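Local coordinates for protein beta-mannosidase (Trichoderma harzianum, PDB 4CVU) that probably hydrolyses terminal, non-reducing beta-D-mannose residues in beta-mannosides, as a glycoside hydrolase of family 2, at residues 371-376 against 567-572; 590-595 against 698-703; 817-822 against 856-861; 882-887 against 933-938. All coordinates share one frame; numbering follows the deposited sequence.

Interaction 1 (371-376 against 567-572). With CD (cadmium ion), chain B.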
loop_
_atom_site.group_PDB
_atom_site.type_symbol
_atom_site.label_atom_id
_atom_site.label_comp_id
_atom_site.label_asym_id
_atom_site.label_seq_id
_atom_site.Cartn_x
_atom_site.Cartn_y
_atom_site.Cartn_z
ATOM N N ASN A 371 -35.160 -37.893 -11.819
ATOM C CA ASN A 371 -34.425 -38.269 -10.629
ATOM C C ASN A 371 -34.415 -37.125 -9.620
ATOM O O ASN A 371 -34.330 -35.974 -9.971
ATOM C CB ASN A 371 -32.989 -38.598 -10.990
ATOM C CG ASN A 371 -32.808 -40.008 -11.448
ATOM O OD1 ASN A 371 -33.231 -40.372 -12.535
ATOM N ND2 ASN A 371 -32.162 -40.826 -10.601
ATOM N N ASN A 372 -34.432 -37.490 -8.374
ATOM C CA ASN A 372 -34.446 -36.551 -7.319
ATOM C C ASN A 372 -33.092 -35.936 -7.268
ATOM O O ASN A 372 -32.159 -36.452 -7.877
ATOM C CB ASN A 372 -34.655 -37.288 -6.014
ATOM C CG ASN A 372 -36.074 -37.691 -5.806
ATOM O OD1 ASN A 372 -36.884 -36.916 -5.346
ATOM N ND2 ASN A 372 -36.364 -38.915 -6.112
ATOM N N TRP A 373 -32.995 -34.838 -6.551
ATOM C CA TRP A 373 -31.736 -34.308 -6.008
ATOM C C TRP A 373 -32.134 -33.438 -4.832
ATOM O O TRP A 373 -32.364 -32.284 -5.009
ATOM C CB TRP A 373 -30.939 -33.509 -7.049
ATOM C CG TRP A 373 -29.573 -33.159 -6.640
ATOM C CD1 TRP A 373 -29.193 -32.300 -5.658
ATOM C CD2 TRP A 373 -28.355 -33.696 -7.191
ATOM N NE1 TRP A 373 -27.822 -32.255 -5.577
ATOM C CE2 TRP A 373 -27.283 -33.113 -6.495
ATOM C CE3 TRP A 373 -28.080 -34.611 -8.180
ATOM C CZ2 TRP A 373 -25.975 -33.423 -6.754
ATOM C CZ3 TRP A 373 -26.772 -34.949 -8.443
ATOM C CH2 TRP A 373 -25.710 -34.331 -7.724
ATOM N N HIS A 374 -32.236 -34.025 -3.654
ATOM C CA HIS A 374 -32.581 -33.310 -2.449
ATOM C C HIS A 374 -32.063 -33.977 -1.175
ATOM O O HIS A 374 -31.573 -35.063 -1.196
ATOM C CB HIS A 374 -34.085 -33.018 -2.344
ATOM C CG HIS A 374 -34.927 -34.212 -2.046
ATOM N ND1 HIS A 374 -35.497 -34.985 -3.030
ATOM C CD2 HIS A 374 -35.305 -34.758 -0.872
ATOM C CE1 HIS A 374 -36.183 -35.954 -2.475
ATOM N NE2 HIS A 374 -36.083 -35.840 -1.167
ATOM N N PHE A 375 -32.227 -33.275 -0.071
ATOM C CA PHE A 375 -31.779 -33.728 1.210
ATOM C C PHE A 375 -32.976 -33.967 2.146
ATOM O O PHE A 375 -33.985 -33.282 2.028
ATOM C CB PHE A 375 -30.835 -32.692 1.793
ATOM C CG PHE A 375 -29.485 -32.647 1.134
ATOM C CD1 PHE A 375 -29.262 -31.878 0.003
ATOM C CD2 PHE A 375 -28.418 -33.366 1.668
ATOM C CE1 PHE A 375 -28.016 -31.842 -0.563
ATOM C CE2 PHE A 375 -27.168 -33.316 1.102
ATOM C CZ PHE A 375 -26.970 -32.580 -0.016
ATOM N N GLU A 376 -32.849 -34.907 3.072
ATOM C CA GLU A 376 -33.832 -35.153 4.140
ATOM C C GLU A 376 -33.151 -35.251 5.506
ATOM O O GLU A 376 -32.147 -35.941 5.643
ATOM C CB GLU A 376 -34.583 -36.444 3.885
ATOM C CG GLU A 376 -35.363 -36.446 2.584
ATOM C CD GLU A 376 -36.098 -37.736 2.325
ATOM O OE1 GLU A 376 -36.132 -38.619 3.221
ATOM O OE2 GLU A 376 -36.631 -37.882 1.203
ATOM N N TYR A 567 -33.828 -34.072 -14.206
ATOM C CA TYR A 567 -32.836 -34.789 -13.457
ATOM C C TYR A 567 -31.833 -33.798 -12.903
ATOM O O TYR A 567 -31.502 -32.812 -13.541
ATOM C CB TYR A 567 -32.050 -35.757 -14.350
ATOM C CG TYR A 567 -32.898 -36.614 -15.256
ATOM C CD1 TYR A 567 -33.293 -36.156 -16.510
ATOM C CD2 TYR A 567 -33.341 -37.861 -14.841
ATOM C CE1 TYR A 567 -34.084 -36.950 -17.347
ATOM C CE2 TYR A 567 -34.135 -38.665 -15.674
ATOM C CZ TYR A 567 -34.500 -38.192 -16.921
ATOM O OH TYR A 567 -35.302 -38.967 -17.761
ATOM N N GLY A 568 -31.317 -34.093 -11.737
ATOM C CA GLY A 568 -30.093 -33.445 -11.284
ATOM C C GLY A 568 -30.215 -32.062 -10.734
ATOM O O GLY A 568 -31.249 -31.428 -10.801
ATOM N N ASP A 569 -29.107 -31.591 -10.178
ATOM C CA ASP A 569 -28.969 -30.217 -9.793
ATOM C C ASP A 569 -28.550 -29.346 -10.989
ATOM O O ASP A 569 -28.180 -29.869 -12.038
ATOM C CB ASP A 569 -27.980 -30.071 -8.619
ATOM C CG ASP A 569 -26.605 -30.645 -8.893
ATOM O OD1 ASP A 569 -26.423 -31.348 -9.923
ATOM O OD2 ASP A 569 -25.664 -30.368 -8.043
ATOM N N THR A 570 -28.647 -28.020 -10.830
ATOM C CA THR A 570 -28.349 -27.069 -11.905
ATOM C C THR A 570 -27.204 -26.093 -11.552
ATOM O O THR A 570 -27.002 -25.773 -10.391
ATOM C CB THR A 570 -29.574 -26.232 -12.259
ATOM O OG1 THR A 570 -30.076 -25.577 -11.086
ATOM C CG2 THR A 570 -30.681 -27.106 -12.880
ATOM N N ASP A 571 -26.485 -25.654 -12.587
ATOM C CA ASP A 571 -25.599 -24.456 -12.547
ATOM C C ASP A 571 -26.189 -23.270 -13.340
ATOM O O ASP A 571 -27.070 -23.420 -14.196
ATOM C CB ASP A 571 -24.277 -24.774 -13.202
ATOM C CG ASP A 571 -24.430 -25.071 -14.669
ATOM O OD1 ASP A 571 -25.089 -26.052 -15.012
ATOM O OD2 ASP A 571 -23.888 -24.323 -15.508
ATOM N N PHE A 572 -25.708 -22.072 -13.098
ATOM C CA PHE A 572 -26.101 -20.994 -13.980
ATOM C C PHE A 572 -25.052 -19.937 -13.989
ATOM O O PHE A 572 -24.863 -19.208 -13.011
ATOM C CB PHE A 572 -27.493 -20.392 -13.656
ATOM C CG PHE A 572 -28.093 -19.654 -14.814
ATOM C CD1 PHE A 572 -28.319 -20.310 -16.019
ATOM C CD2 PHE A 572 -28.357 -18.312 -14.738
ATOM C CE1 PHE A 572 -28.839 -19.641 -17.107
ATOM C CE2 PHE A 572 -28.875 -17.623 -15.830
ATOM C CZ PHE A 572 -29.129 -18.296 -17.018
HETATM CD CD CD B . -25.995 -26.346 -16.974
HETATM O O HOH W 1 -30.706 -36.481 -10.007
HETATM O O HOH W 2 -27.237 -26.681 -19.216
HETATM O O HOH W 3 -28.143 -27.240 -15.456
#

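Interaction 2 (590-595 against 698-703)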
loop_
_atom_site.group_PDB
_atom_site.type_symbol
_atom_site.label_atom_id
_atom_site.label_comp_id
_atom_site.label_asym_id
_atom_site.label_seq_id
_atom_site.Cartn_x
_atom_site.Cartn_y
_atom_site.Cartn_z
ATOM N N ARG A 590 -33.933 -29.618 -9.921
ATOM C CA ARG A 590 -34.373 -30.098 -8.609
ATOM C C ARG A 590 -33.646 -29.364 -7.439
ATOM O O ARG A 590 -34.050 -29.438 -6.263
ATOM C CB ARG A 590 -34.055 -31.592 -8.488
ATOM C CG ARG A 590 -34.584 -32.509 -9.590
ATOM C CD ARG A 590 -36.095 -32.726 -9.549
ATOM N NE ARG A 590 -36.443 -33.740 -10.549
ATOM C CZ ARG A 590 -37.664 -34.010 -11.005
ATOM N NH1 ARG A 590 -38.735 -33.350 -10.557
ATOM N NH2 ARG A 590 -37.810 -34.960 -11.928
ATOM N N PHE A 591 -32.579 -28.659 -7.773
ATOM C CA PHE A 591 -31.686 -28.080 -6.734
ATOM C C PHE A 591 -30.668 -27.267 -7.482
ATOM O O PHE A 591 -30.163 -27.716 -8.515
ATOM C CB PHE A 591 -30.973 -29.233 -5.992
ATOM C CG PHE A 591 -30.230 -28.822 -4.725
ATOM C CD1 PHE A 591 -29.033 -28.146 -4.790
ATOM C CD2 PHE A 591 -30.717 -29.196 -3.467
ATOM C CE1 PHE A 591 -28.350 -27.797 -3.627
ATOM C CE2 PHE A 591 -30.039 -28.851 -2.304
ATOM C CZ PHE A 591 -28.851 -28.156 -2.396
ATOM N N ALA A 592 -30.313 -26.089 -6.960
ATOM C CA ALA A 592 -29.381 -25.227 -7.642
ATOM C C ALA A 592 -28.157 -25.166 -6.747
ATOM O O ALA A 592 -28.223 -24.570 -5.690
ATOM C CB ALA A 592 -29.992 -23.847 -7.813
ATOM N N ASN A 593 -27.087 -25.854 -7.135
ATOM C CA ASN A 593 -25.904 -25.983 -6.287
ATOM C C ASN A 593 -24.812 -24.959 -6.553
ATOM O O ASN A 593 -23.862 -24.842 -5.754
ATOM C CB ASN A 593 -25.345 -27.410 -6.375
ATOM C CG ASN A 593 -24.506 -27.653 -7.604
ATOM O OD1 ASN A 593 -24.840 -27.222 -8.683
ATOM N ND2 ASN A 593 -23.417 -28.407 -7.444
ATOM N N GLU A 594 -24.960 -24.252 -7.681
ATOM C CA GLU A 594 -24.010 -23.231 -8.188
ATOM C C GLU A 594 -24.680 -22.218 -9.090
ATOM O O GLU A 594 -25.339 -22.579 -10.083
ATOM C CB GLU A 594 -22.915 -23.856 -9.066
ATOM C CG GLU A 594 -21.916 -24.732 -8.393
ATOM C CD GLU A 594 -20.664 -25.005 -9.226
ATOM O OE1 GLU A 594 -20.252 -24.128 -10.006
ATOM O OE2 GLU A 594 -20.001 -26.081 -9.037
ATOM N N PHE A 595 -24.455 -20.945 -8.796
ATOM C CA PHE A 595 -24.867 -19.860 -9.707
ATOM C C PHE A 595 -24.266 -18.539 -9.290
ATOM O O PHE A 595 -24.091 -18.274 -8.087
ATOM C CB PHE A 595 -26.392 -19.747 -9.813
ATOM C CG PHE A 595 -27.084 -19.561 -8.488
ATOM C CD1 PHE A 595 -27.379 -20.664 -7.667
ATOM C CD2 PHE A 595 -27.472 -18.294 -8.065
ATOM C CE1 PHE A 595 -28.030 -20.485 -6.451
ATOM C CE2 PHE A 595 -28.116 -18.111 -6.844
ATOM C CZ PHE A 595 -28.411 -19.205 -6.051
ATOM N N GLU A 698 -41.278 -29.418 -10.848
ATOM C CA GLU A 698 -39.900 -29.741 -10.520
ATOM C C GLU A 698 -39.708 -30.036 -9.010
ATOM O O GLU A 698 -38.899 -30.850 -8.657
ATOM C CB GLU A 698 -38.923 -28.666 -11.018
ATOM C CG GLU A 698 -39.075 -27.321 -10.347
ATOM C CD GLU A 698 -39.730 -26.298 -11.203
ATOM O OE1 GLU A 698 -40.657 -26.648 -11.985
ATOM O OE2 GLU A 698 -39.316 -25.131 -11.106
ATOM N N ARG A 699 -40.502 -29.419 -8.159
ATOM C CA ARG A 699 -40.389 -29.588 -6.729
ATOM C C ARG A 699 -38.940 -29.312 -6.328
ATOM O O ARG A 699 -38.226 -30.198 -5.970
ATOM C CB ARG A 699 -40.823 -30.977 -6.268
ATOM C CG ARG A 699 -41.513 -30.970 -4.923
ATOM C CD ARG A 699 -40.531 -30.650 -3.837
ATOM N NE ARG A 699 -40.942 -30.994 -2.501
ATOM C CZ ARG A 699 -41.646 -30.212 -1.709
ATOM N NH1 ARG A 699 -42.113 -29.072 -2.141
ATOM N NH2 ARG A 699 -41.895 -30.600 -0.484
ATOM N N GLN A 700 -38.518 -28.110 -6.611
ATOM C CA GLN A 700 -37.161 -27.667 -6.363
ATOM C C GLN A 700 -36.887 -27.559 -4.844
ATOM O O GLN A 700 -37.676 -26.995 -4.132
ATOM C CB GLN A 700 -36.985 -26.324 -7.071
ATOM C CG GLN A 700 -35.594 -26.021 -7.627
ATOM C CD GLN A 700 -34.700 -25.403 -6.582
ATOM O OE1 GLN A 700 -35.120 -25.205 -5.469
ATOM N NE2 GLN A 700 -33.475 -25.075 -6.954
ATOM N N LEU A 701 -35.731 -28.029 -4.362
ATOM C CA LEU A 701 -35.472 -28.020 -2.921
ATOM C C LEU A 701 -34.098 -27.519 -2.464
ATOM O O LEU A 701 -33.613 -27.958 -1.403
ATOM C CB LEU A 701 -35.720 -29.399 -2.317
ATOM C CG LEU A 701 -37.163 -29.913 -2.275
ATOM C CD1 LEU A 701 -37.161 -31.302 -1.613
ATOM C CD2 LEU A 701 -38.088 -29.026 -1.512
ATOM N N GLY A 702 -33.489 -26.581 -3.204
ATOM C CA GLY A 702 -32.220 -26.035 -2.760
ATOM C C GLY A 702 -31.652 -24.892 -3.551
ATOM O O GLY A 702 -31.818 -24.828 -4.772
ATOM N N SER A 703 -30.973 -23.979 -2.823
ATOM C CA SER A 703 -30.266 -22.871 -3.402
ATOM C C SER A 703 -28.948 -22.704 -2.695
ATOM O O SER A 703 -28.949 -22.326 -1.501
ATOM C CB SER A 703 -31.056 -21.602 -3.208
ATOM O OG SER A 703 -30.350 -20.465 -3.673
HETATM O O HOH W 4 -35.679 -31.268 -5.141
#

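Interaction 3 (817-822 against 856-861)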
loop_
_atom_site.group_PDB
_atom_site.type_symbol
_atom_site.label_atom_id
_atom_site.label_comp_id
_atom_site.label_asym_id
_atom_site.label_seq_id
_atom_site.Cartn_x
_atom_site.Cartn_y
_atom_site.Cartn_z
ATOM N N THR A 817 -43.975 5.449 -15.162
ATOM C CA THR A 817 -43.301 4.256 -14.662
ATOM C C THR A 817 -41.883 4.551 -14.191
ATOM O O THR A 817 -41.333 3.791 -13.385
ATOM C CB THR A 817 -43.311 3.120 -15.692
ATOM O OG1 THR A 817 -42.739 3.584 -16.909
ATOM C CG2 THR A 817 -44.727 2.665 -15.957
ATOM N N SER A 818 -41.294 5.647 -14.649
ATOM C CA SER A 818 -39.988 6.054 -14.147
ATOM C C SER A 818 -40.093 6.934 -12.913
ATOM O O SER A 818 -39.106 7.449 -12.407
ATOM C CB SER A 818 -39.138 6.694 -15.246
ATOM O OG SER A 818 -39.649 7.957 -15.589
ATOM N N ASP A 819 -41.307 7.118 -12.440
ATOM C CA ASP A 819 -41.570 7.857 -11.209
ATOM C C ASP A 819 -42.559 7.007 -10.395
ATOM O O ASP A 819 -43.643 7.446 -10.055
ATOM C CB ASP A 819 -42.124 9.260 -11.541
ATOM C CG ASP A 819 -42.170 10.198 -10.333
ATOM O OD1 ASP A 819 -41.473 9.963 -9.323
ATOM O OD2 ASP A 819 -42.921 11.191 -10.396
ATOM N N ALA A 820 -42.166 5.746 -10.144
ATOM C CA ALA A 820 -43.020 4.800 -9.431
ATOM C C ALA A 820 -42.251 3.678 -8.749
ATOM O O ALA A 820 -41.333 3.102 -9.308
ATOM C CB ALA A 820 -44.023 4.204 -10.396
ATOM N N VAL A 821 -42.674 3.331 -7.545
ATOM C CA VAL A 821 -42.141 2.157 -6.875
ATOM C C VAL A 821 -43.243 1.523 -6.058
ATOM O O VAL A 821 -44.096 2.215 -5.472
ATOM C CB VAL A 821 -40.927 2.511 -5.977
ATOM C CG1 VAL A 821 -41.339 3.423 -4.832
ATOM C CG2 VAL A 821 -40.266 1.247 -5.435
ATOM N N LEU A 822 -43.210 0.191 -6.020
ATOM C CA LEU A 822 -44.149 -0.609 -5.262
ATOM C C LEU A 822 -43.428 -1.176 -4.064
ATOM O O LEU A 822 -42.475 -1.913 -4.224
ATOM C CB LEU A 822 -44.703 -1.756 -6.111
ATOM C CG LEU A 822 -45.500 -2.859 -5.372
ATOM C CD1 LEU A 822 -46.721 -2.311 -4.655
ATOM C CD2 LEU A 822 -45.949 -3.933 -6.360
ATOM N N GLN A 856 -33.256 3.886 -15.001
ATOM C CA GLN A 856 -34.324 4.672 -15.590
ATOM C C GLN A 856 -35.159 5.409 -14.539
ATOM O O GLN A 856 -35.965 6.279 -14.889
ATOM C CB GLN A 856 -35.213 3.738 -16.393
ATOM C CG GLN A 856 -34.480 3.177 -17.606
ATOM C CD GLN A 856 -35.282 2.139 -18.372
ATOM O OE1 GLN A 856 -35.810 1.163 -17.808
ATOM N NE2 GLN A 856 -35.329 2.317 -19.682
ATOM N N ALA A 857 -34.972 5.061 -13.267
ATOM C CA ALA A 857 -35.764 5.636 -12.188
ATOM C C ALA A 857 -35.391 7.084 -11.945
ATOM O O ALA A 857 -34.224 7.402 -11.701
ATOM C CB ALA A 857 -35.574 4.855 -10.900
ATOM N N LYS A 858 -36.399 7.948 -11.927
ATOM C CA LYS A 858 -36.182 9.374 -11.700
ATOM C C LYS A 858 -36.014 9.730 -10.196
ATOM O O LYS A 858 -36.816 10.472 -9.631
ATOM C CB LYS A 858 -37.326 10.169 -12.341
ATOM C CG LYS A 858 -36.906 11.522 -12.885
ATOM C CD LYS A 858 -38.096 12.371 -13.363
ATOM C CE LYS A 858 -38.680 13.254 -12.273
ATOM N NZ LYS A 858 -39.554 12.507 -11.322
ATOM N N VAL A 859 -34.966 9.209 -9.561
ATOM C CA VAL A 859 -34.677 9.510 -8.166
ATOM C C VAL A 859 -34.194 10.948 -7.975
ATOM O O VAL A 859 -33.522 11.534 -8.843
ATOM C CB VAL A 859 -33.630 8.550 -7.537
ATOM C CG1 VAL A 859 -34.264 7.198 -7.207
ATOM C CG2 VAL A 859 -32.425 8.346 -8.448
ATOM N N SER A 860 -34.538 11.509 -6.825
ATOM C CA SER A 860 -34.085 12.821 -6.461
ATOM C C SER A 860 -33.362 12.676 -5.134
ATOM O O SER A 860 -33.436 11.649 -4.486
ATOM C CB SER A 860 -35.281 13.797 -6.371
ATOM O OG SER A 860 -36.259 13.356 -5.439
ATOM N N ASP A 861 -32.682 13.709 -4.717
ATOM C CA ASP A 861 -31.983 13.650 -3.436
ATOM C C ASP A 861 -32.995 13.389 -2.302
ATOM O O ASP A 861 -33.806 14.260 -1.972
ATOM C CB ASP A 861 -31.231 14.967 -3.211
ATOM C CG ASP A 861 -30.337 14.917 -2.009
ATOM O OD1 ASP A 861 -30.449 13.969 -1.196
ATOM O OD2 ASP A 861 -29.537 15.852 -1.877
HETATM O O HOH W 5 -40.374 11.957 -8.260
#

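Interaction 4 (882-887 against 933-938)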
loop_
_atom_site.group_PDB
_atom_site.type_symbol
_atom_site.label_atom_id
_atom_site.label_comp_id
_atom_site.label_asym_id
_atom_site.label_seq_id
_atom_site.Cartn_x
_atom_site.Cartn_y
_atom_site.Cartn_z
ATOM N N GLY A 882 -37.650 12.539 0.076
ATOM C CA GLY A 882 -38.270 11.643 -0.886
ATOM C C GLY A 882 -37.852 10.204 -0.672
ATOM O O GLY A 882 -37.204 9.876 0.326
ATOM N N VAL A 883 -38.228 9.348 -1.608
ATOM C CA VAL A 883 -37.910 7.929 -1.519
ATOM C C VAL A 883 -36.440 7.693 -1.813
ATOM O O VAL A 883 -35.897 8.230 -2.777
ATOM C CB VAL A 883 -38.718 7.095 -2.528
ATOM C CG1 VAL A 883 -38.207 5.653 -2.592
ATOM C CG2 VAL A 883 -40.174 7.117 -2.153
ATOM N N SER A 884 -35.805 6.880 -0.975
ATOM C CA SER A 884 -34.439 6.467 -1.214
ATOM C C SER A 884 -34.401 5.022 -1.645
ATOM O O SER A 884 -34.938 4.176 -0.942
ATOM C CB SER A 884 -33.630 6.638 0.070
ATOM O OG SER A 884 -32.505 5.812 -0.007
ATOM N N LEU A 885 -33.756 4.719 -2.773
ATOM C CA LEU A 885 -33.600 3.346 -3.239
ATOM C C LEU A 885 -32.200 2.832 -2.937
ATOM O O LEU A 885 -31.235 3.573 -3.067
ATOM C CB LEU A 885 -33.847 3.256 -4.761
ATOM C CG LEU A 885 -35.207 3.719 -5.238
ATOM C CD1 LEU A 885 -35.346 3.548 -6.761
ATOM C CD2 LEU A 885 -36.258 2.917 -4.498
ATOM N N TYR A 886 -32.100 1.558 -2.537
ATOM C CA TYR A 886 -30.843 0.873 -2.323
ATOM C C TYR A 886 -30.065 1.678 -1.279
ATOM O O TYR A 886 -28.928 1.999 -1.535
ATOM C CB TYR A 886 -29.966 0.771 -3.581
ATOM C CG TYR A 886 -30.599 -0.066 -4.681
ATOM C CD1 TYR A 886 -30.471 -1.424 -4.694
ATOM C CD2 TYR A 886 -31.322 0.531 -5.670
ATOM C CE1 TYR A 886 -31.085 -2.217 -5.701
ATOM C CE2 TYR A 886 -31.937 -0.242 -6.687
ATOM C CZ TYR A 886 -31.782 -1.610 -6.687
ATOM O OH TYR A 886 -32.391 -2.438 -7.688
ATOM N N THR A 887 -30.730 2.037 -0.187
ATOM C CA THR A 887 -30.078 2.758 0.942
ATOM C C THR A 887 -29.003 1.890 1.498
ATOM O O THR A 887 -29.254 0.709 1.731
ATOM C CB THR A 887 -31.137 3.046 2.017
ATOM O OG1 THR A 887 -32.274 3.660 1.396
ATOM C CG2 THR A 887 -30.619 3.972 3.125
ATOM N N VAL A 933 -24.027 6.806 5.185
ATOM C CA VAL A 933 -25.211 6.257 4.471
ATOM C C VAL A 933 -25.323 6.869 3.082
ATOM O O VAL A 933 -24.923 7.999 2.861
ATOM C CB VAL A 933 -26.515 6.434 5.303
ATOM C CG1 VAL A 933 -26.894 7.894 5.503
ATOM C CG2 VAL A 933 -27.710 5.685 4.653
ATOM N N GLU A 934 -25.909 6.140 2.118
ATOM C CA GLU A 934 -26.001 6.674 0.789
ATOM C C GLU A 934 -27.119 5.916 0.153
ATOM O O GLU A 934 -27.667 5.023 0.787
ATOM C CB GLU A 934 -24.716 6.406 -0.011
ATOM C CG GLU A 934 -24.562 4.950 -0.458
ATOM C CD GLU A 934 -23.185 4.671 -1.009
ATOM O OE1 GLU A 934 -22.164 4.822 -0.244
ATOM O OE2 GLU A 934 -23.097 4.333 -2.219
ATOM N N SER A 935 -27.440 6.306 -1.080
ATOM C CA SER A 935 -28.479 5.611 -1.882
ATOM C C SER A 935 -28.145 5.610 -3.368
ATOM O O SER A 935 -27.166 6.165 -3.837
ATOM C CB SER A 935 -29.849 6.267 -1.626
ATOM O OG SER A 935 -30.004 7.552 -2.271
ATOM N N LEU A 936 -29.034 5.044 -4.162
ATOM C CA LEU A 936 -28.831 5.051 -5.574
ATOM C C LEU A 936 -28.547 6.434 -6.114
ATOM O O LEU A 936 -27.725 6.601 -7.049
ATOM C CB LEU A 936 -30.122 4.519 -6.221
ATOM C CG LEU A 936 -30.032 4.110 -7.670
ATOM C CD1 LEU A 936 -29.237 2.824 -7.880
ATOM C CD2 LEU A 936 -31.465 3.933 -8.181
ATOM N N TRP A 937 -29.254 7.434 -5.583
ATOM C CA TRP A 937 -29.072 8.827 -6.006
ATOM C C TRP A 937 -27.615 9.232 -6.017
ATOM O O TRP A 937 -27.158 9.960 -6.890
ATOM C CB TRP A 937 -29.881 9.761 -5.073
ATOM C CG TRP A 937 -29.496 11.203 -5.147
ATOM C CD1 TRP A 937 -28.690 11.894 -4.267
ATOM C CD2 TRP A 937 -29.860 12.121 -6.169
ATOM N NE1 TRP A 937 -28.545 13.174 -4.686
ATOM C CE2 TRP A 937 -29.246 13.350 -5.853
ATOM C CE3 TRP A 937 -30.640 12.022 -7.326
ATOM C CZ2 TRP A 937 -29.391 14.496 -6.649
ATOM C CZ3 TRP A 937 -30.789 13.157 -8.132
ATOM C CH2 TRP A 937 -30.165 14.389 -7.783
ATOM N N ASP A 938 -26.861 8.742 -5.045
ATOM C CA ASP A 938 -25.486 9.222 -4.894
ATOM C C ASP A 938 -24.545 8.684 -5.989
ATOM O O ASP A 938 -23.504 9.266 -6.217
ATOM C CB ASP A 938 -24.951 8.851 -3.522
ATOM C CG ASP A 938 -25.634 9.624 -2.437
ATOM O OD1 ASP A 938 -25.485 10.855 -2.416
ATOM O OD2 ASP A 938 -26.337 9.004 -1.624
#

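Interaction 1 (371-376 against 567-572)
Trp373, one of two residues set opposite Ser354 in a classic beta bulge, stacks its indole on Asp569. The carboxylate lies over one indole face, the two planes 15° apart. Asp569 CB sits above the five-membered ring, 3.7 Å from its centroid in a CH-pi contact, while OD2 reaches the six-membered ring, 3.3 Å from Trp373 CZ2. The indole gets there because Trp373 CG is turned anti to the backbone N (chi1 -170°). A leucine here would probably leave the Asp569 carboxylate without its flat cover and open a gap beside Gly568. Next to the indole, a water bridges Asn372 O and, weakly, Gly568 N. Asn371 OD1, which accepts a hydrogen bond from Arg557 NE, lies at the edge of the Tyr567 ring, 3.4 Å from CD2. Further along, Asp571 OD1 binds a cadmium ion together with two waters. The loops leading into hairpin 374-377/380-389 and strand 570-572 meet here, consistent with the entry to the (beta/alpha)8 barrel of family 2 glycosidases, where strand 380-389 begins its parallel strands.

Interaction 2 (590-595 against 698-703)
Backbone hydrogen bonds join Arg590 and Ala592 to Leu701 and Gly702, at the start of strand 702-705: Leu701 N donates to Arg590 O at 2.9 Å, and Ala592 N to Gly702 O at the same length. Ala592 and Ser703 form a single beta bridge.

Side-chain hydrogen bonds reinforce the pairing. Arg590 NH1 reaches Glu698 O at 3.1 Å, the oxygen lying in the guanidinium plane, while NH2 is held by Ile566 O and Thr368 O; the group is thereby fixed in rotation. The Gln700 amide clasps Gly702, NE2 donating to Gly702 O and OE1 accepting from Gly702 N, so Gly702 O is gripped by two donors.

Aromatic packing completes the contact. Gly702 CA lies over one face of Phe591, 3.7 Å from the ring centroid, where a side chain would collide with the ring. With Phe591 CG anti to the backbone N (chi1 -169°), the ring swings under the glycine. Ser703 OG, bonded to Tyr737 OH, meets the edge of Phe595, 3.3 Å from CZ.

Tyr690 of helix 664-692 packs on Ala592, Gln700 and Phe595, while Phe591 also touches Ala384 of strand 380-389; strand 592-595 runs between strands 570-572 and 702-705.

Interaction 3 (817-822 against 856-861)
Lys858, the central residue of an inverse gamma turn closed by a weak bond from Val859 N to Ala857 O, docks on Ser818 and Asp819. The turn lies in the loop between strands 841-849 and 864-869, which belong to the sheets of two successive Ig-like domains, and the contact ties that loop to the approach of strand 821-830. The Lys858 backbone is held first: its N donates to Ser818 O at 2.8 Å. From there CB rests on the same oxygen, 3.3 Å from Ser818 O. The chain then bends twice, at chi3 (90°) and chi4 (-78°), and this fold brings NZ back to Asp819. There NZ makes a long salt bridge to Asp819 OD2, 3.7 Å away. A water also links the two ends, donating to Asp819 OD1 and accepting a weak bond from NZ; Asp819 OD1 is also held by Leu776 N. Beyond the lysine, Ser818 turns its OG to Asp816 OD1, and Ser818 CB comes within 3.2 Å of Gln856 O.

Interaction 4 (882-887 against 933-938)
The Tyr886 ring receives Leu936 obliquely, Leu936 CD1 lying 3.8 Å from Tyr886 CD2 as the two side chains run side by side in the same direction. Leu677 of helix 664-692 and Pro854 also pack on this tyrosine, and its OH is bonded to Asp681 OD2 of the same helix. Tyr886 holds a left-handed backbone conformation (phi 58°) where strand 884-890 turns a corner, and with CG anti to the carbonyl carbon (chi1 -64°) its ring is laid along Leu936. The other branch of that leucine, CD2, touches Leu885 CD1 at 4.2 Å.

Beside these apolar groups, Leu936 N donates to Leu885 O at 2.9 Å. Ser884 OG donates to Thr887 OG1 at 2.6 Å across the corner and presses on Ser935 CB, 3.1 Å from OG. An alanine in place of Ser884 would probably leave Thr887 OG1 with its bond to Phe904 O but without this donor, and open a gap against Ser935 CB. At the far end Thr887 CG2 meets Val933 CG2, and Thr887 CA makes a CA-H...O contact with Glu934 O, 3.3 Å away.

Ser935 N is in turn satisfied by Asp938 OD2. The contact thus joins apolar packing to one backbone hydrogen bond across the segments, while the hydroxyl and carboxylate bonds brace each segment of this buried corner from within.

In the fold
Following the chain from the N terminus, the four contacts come in series: each closes before the next opens, and none nest or cross. Interaction 1 closes a long loop of 190 residues, and interaction 2 then closes a mainly helical one of 102. These two touch, through a probable bond from Thr570 N to Phe591 O, because strands 570-572 and 592-595 are parallel neighbours in what is probably the catalytic barrel. Interactions 3 and 4 lie more than 30 Å from them, centre to centre. Interaction 3, closing 33 residues, ties the Ig/CBM-like region to the start of the last Ig-fold region; interaction 4, closing 45, lies within the latter. They meet where Trp937 packs on Val859, Ser860 and Asp861.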